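Local coordinates for PH1570-like domain-containing protein (Pyrococcus horikoshii, PDB 2HQ4), which is of unknown function, a single-chain protein of a hyperthermophilic archaeon in which helices pack with one long antiparallel sheet, at residues M10-K15 / F63-E68. Numbering follows the deposited sequence.
Sequences MQCEEK and FECAKE
Cys12 and Cys65 join through a disulfide that ties the edge strand 10-13 of the antiparallel sheet to helix 61-70, a worked example of a covalent cross-link between a helix and a strand that has a sheet neighbour on one side alone within its chain. Strand 10-13 and the helical segment 63-68 run nearly antiparallel, and their axes approach to 7.8 Å. Both cysteines send their CB toward the other segment, and the two CA atoms lie 5.6 Å apart. The sulfurs arrive by different rotations: Cys12 SG stands beside its own backbone N, whereas Cys65 SG is anti to its N (chi1 173°) and lies beside the carbonyl carbon. The torsion about the S-S bond is -74°, which turns the two CB atoms out of line and holds them 3.8 Å apart, Cys12 CB to Cys65 CB.

Around the bridge the contact is small. Met10, two residues before Cys12 and facing the helix like it, brings its CG to 4.2 Å from Cys65 SG; its bent chain continues to Phe69, further along the helix. On the other flank Cys12 SG lies 4.5 Å from Ala66 CB, and Ala66 in turn packs on Val18 of the adjacent strand and on Leu44 and Ile47 of helix 40-55, so the disulfide borders the sheet-helix interior.

On either side of Cys12 in the chain, two side chains bond to backbone atoms of residues that follow them. Gln11 NE2 donates to Glu13 O almost in its own amide plane, and Glu13 binds Tyr55 OH through OE2. The other carboxylate oxygen, Glu13 OE1, offers its anti lone pair to Glu14 N at 2.7 Å, with an N-H...O angle of 165°.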
ATOM      1  N   MET A  10       4.474  15.857   5.187  1.00 28.33           N
ATOM      2  CA  MET A  10       5.246  16.113   6.377  1.00 27.20           C
ATOM      3  C   MET A  10       6.577  15.344   6.237  1.00 26.40           C
ATOM      4  O   MET A  10       6.582  14.146   5.930  1.00 25.18           O
ATOM      5  CB  MET A  10       4.476  15.575   7.576  1.00 27.25           C
ATOM      6  CG  MET A  10       5.251  15.613   8.888  1.00 29.89           C
ATOM      7  SD  MET A  10       5.527  17.332   9.399  1.00 33.76           S
ATOM      8  CE  MET A  10       3.820  17.943   9.492  1.00 36.19           C
ATOM      9  N   GLN A  11       7.690  16.024   6.481  1.00 25.39           N
ATOM     10  CA  GLN A  11       8.984  15.364   6.429  1.00 26.07           C
ATOM     11  C   GLN A  11       9.153  14.519   7.698  1.00 25.04           C
ATOM     12  O   GLN A  11       9.079  15.054   8.822  1.00 25.27           O
ATOM     13  CB  GLN A  11      10.101  16.406   6.276  1.00 26.74           C
ATOM     14  CG  GLN A  11      11.450  15.822   5.818  1.00 30.20           C
ATOM     15  CD  GLN A  11      11.489  15.572   4.314  1.00 35.32           C
ATOM     16  OE1 GLN A  11      10.849  16.295   3.528  1.00 36.21           O
ATOM     17  NE2 GLN A  11      12.231  14.547   3.901  1.00 35.21           N
ATOM     18  N   CYS A  12       9.361  13.208   7.535  1.00 23.12           N
ATOM     19  CA  CYS A  12       9.494  12.255   8.674  1.00 22.95           C
ATOM     20  C   CYS A  12      10.853  11.537   8.792  1.00 21.82           C
ATOM     21  O   CYS A  12      11.096  10.842   9.742  1.00 21.48           O
ATOM     22  CB  CYS A  12       8.367  11.233   8.644  1.00 23.40           C
ATOM     23  SG  CYS A  12       6.773  11.984   9.309  1.00 26.13           S
ATOM     24  N   GLU A  13      11.690  11.701   7.793  1.00 22.28           N
ATOM     25  CA  GLU A  13      13.110  11.336   7.854  1.00 23.05           C
ATOM     26  C   GLU A  13      13.806  12.174   6.811  1.00 23.21           C
ATOM     27  O   GLU A  13      13.147  12.976   6.142  1.00 22.38           O
ATOM     28  CB  GLU A  13      13.312   9.824   7.619  1.00 22.60           C
ATOM     29  CG  GLU A  13      13.822   9.068   8.864  1.00 23.84           C
ATOM     30  CD  GLU A  13      15.330   9.274   9.110  1.00 26.18           C
ATOM     31  OE1 GLU A  13      15.967  10.050   8.346  1.00 23.07           O
ATOM     32  OE2 GLU A  13      15.862   8.703  10.074  1.00 26.49           O
ATOM     33  N   GLU A  14      15.126  11.974   6.646  1.00 23.38           N
ATOM     34  CA  GLU A  14      15.918  12.752   5.720  1.00 25.17           C
ATOM     35  C   GLU A  14      15.295  12.770   4.332  1.00 23.53           C
ATOM     36  O   GLU A  14      15.188  13.824   3.691  1.00 22.54           O
ATOM     37  CB  GLU A  14      17.362  12.177   5.624  1.00 25.08           C
ATOM     38  CG  GLU A  14      18.284  13.109   4.823  1.00 29.99           C
ATOM     39  CD  GLU A  14      19.623  12.479   4.430  1.00 31.89           C
ATOM     40  OE1 GLU A  14      19.968  11.379   4.931  1.00 38.77           O
ATOM     41  OE2 GLU A  14      20.320  13.091   3.572  1.00 42.29           O
ATOM     42  N   LYS A  15      14.870  11.597   3.866  1.00 22.12           N
ATOM     43  CA  LYS A  15      14.364  11.499   2.502  1.00 21.96           C
ATOM     44  C   LYS A  15      12.967  10.850   2.469  1.00 21.61           C
ATOM     45  O   LYS A  15      12.586  10.283   1.448  1.00 21.11           O
ATOM     46  CB  LYS A  15      15.353  10.667   1.685  1.00 21.87           C
ATOM     47  CG  LYS A  15      16.703  11.434   1.468  1.00 26.09           C
ATOM     48  CD  LYS A  15      17.631  10.633   0.565  1.00 28.14           C
ATOM     49  CE  LYS A  15      18.895  11.487   0.255  1.00 30.83           C
ATOM     50  NZ  LYS A  15      19.778  10.681  -0.667  1.00 34.38           N
ATOM     51  N   PHE A  63       8.293   6.383  11.828  1.00 19.67           N
ATOM     52  CA  PHE A  63       7.032   5.707  12.172  1.00 21.84           C
ATOM     53  C   PHE A  63       6.229   6.471  13.243  1.00 21.60           C
ATOM     54  O   PHE A  63       5.025   6.663  13.099  1.00 19.90           O
ATOM     55  CB  PHE A  63       7.354   4.264  12.580  1.00 21.16           C
ATOM     56  CG  PHE A  63       6.249   3.526  13.271  1.00 23.32           C
ATOM     57  CD1 PHE A  63       5.181   2.963  12.546  1.00 23.35           C
ATOM     58  CD2 PHE A  63       6.324   3.304  14.646  1.00 22.80           C
ATOM     59  CE1 PHE A  63       4.195   2.245  13.191  1.00 25.79           C
ATOM     60  CE2 PHE A  63       5.332   2.551  15.327  1.00 26.91           C
ATOM     61  CZ  PHE A  63       4.267   2.014  14.605  1.00 25.44           C
ATOM     62  N   GLU A  64       6.909   6.950  14.278  1.00 21.99           N
ATOM     63  CA  GLU A  64       6.253   7.822  15.268  1.00 23.87           C
ATOM     64  C   GLU A  64       5.778   9.146  14.681  1.00 24.33           C
ATOM     65  O   GLU A  64       4.654   9.588  14.962  1.00 25.65           O
ATOM     66  CB  GLU A  64       7.166   8.043  16.468  1.00 23.91           C
ATOM     67  CG  GLU A  64       7.499   6.735  17.198  1.00 23.89           C
ATOM     68  CD  GLU A  64       6.287   6.086  17.878  1.00 29.67           C
ATOM     69  OE1 GLU A  64       5.401   6.835  18.330  1.00 32.94           O
ATOM     70  OE2 GLU A  64       6.212   4.830  17.946  1.00 30.73           O
ATOM     71  N   CYS A  65       6.626   9.770  13.868  1.00 24.92           N
ATOM     72  CA  CYS A  65       6.303  10.997  13.153  1.00 25.02           C
ATOM     73  C   CYS A  65       5.043  10.847  12.236  1.00 25.04           C
ATOM     74  O   CYS A  65       4.147  11.712  12.214  1.00 23.49           O
ATOM     75  CB  CYS A  65       7.547  11.443  12.343  1.00 26.01           C
ATOM     76  SG  CYS A  65       7.320  12.850  11.213  1.00 28.28           S
ATOM     77  N   ALA A  66       4.993   9.745  11.486  1.00 24.04           N
ATOM     78  CA  ALA A  66       3.913   9.508  10.533  1.00 23.35           C
ATOM     79  C   ALA A  66       2.618   9.254  11.325  1.00 23.81           C
ATOM     80  O   ALA A  66       1.543   9.714  10.908  1.00 22.93           O
ATOM     81  CB  ALA A  66       4.258   8.297   9.641  1.00 22.61           C
ATOM     82  N   LYS A  67       2.728   8.542  12.456  1.00 24.35           N
ATOM     83  CA  LYS A  67       1.560   8.302  13.347  1.00 26.55           C
ATOM     84  C   LYS A  67       0.970   9.609  13.897  1.00 28.23           C
ATOM     85  O   LYS A  67      -0.263   9.789  13.941  1.00 28.00           O
ATOM     86  CB  LYS A  67       1.899   7.363  14.504  1.00 25.97           C
ATOM     87  CG  LYS A  67       1.886   5.854  14.165  1.00 25.58           C
ATOM     88  CD  LYS A  67       1.993   4.987  15.419  1.00 27.91           C
ATOM     89  CE  LYS A  67       3.257   5.275  16.203  1.00 26.79           C
ATOM     90  NZ  LYS A  67       3.439   4.414  17.422  1.00 28.12           N
ATOM     91  N   GLU A  68       1.852  10.522  14.280  1.00 30.03           N
ATOM     92  CA  GLU A  68       1.463  11.850  14.753  1.00 32.57           C
ATOM     93  C   GLU A  68       0.777  12.626  13.615  1.00 31.42           C
ATOM     94  O   GLU A  68      -0.321  13.175  13.794  1.00 30.58           O
ATOM     95  CB  GLU A  68       2.698  12.593  15.311  1.00 32.89           C
ATOM     96  CG  GLU A  68       2.415  13.566  16.481  1.00 37.73           C
ATOM     97  CD  GLU A  68       3.705  14.116  17.114  1.00 39.67           C
ATOM     98  OE1 GLU A  68       4.771  14.129  16.420  1.00 47.28           O
ATOM     99  OE2 GLU A  68       3.665  14.512  18.321  1.00 47.35           O
TER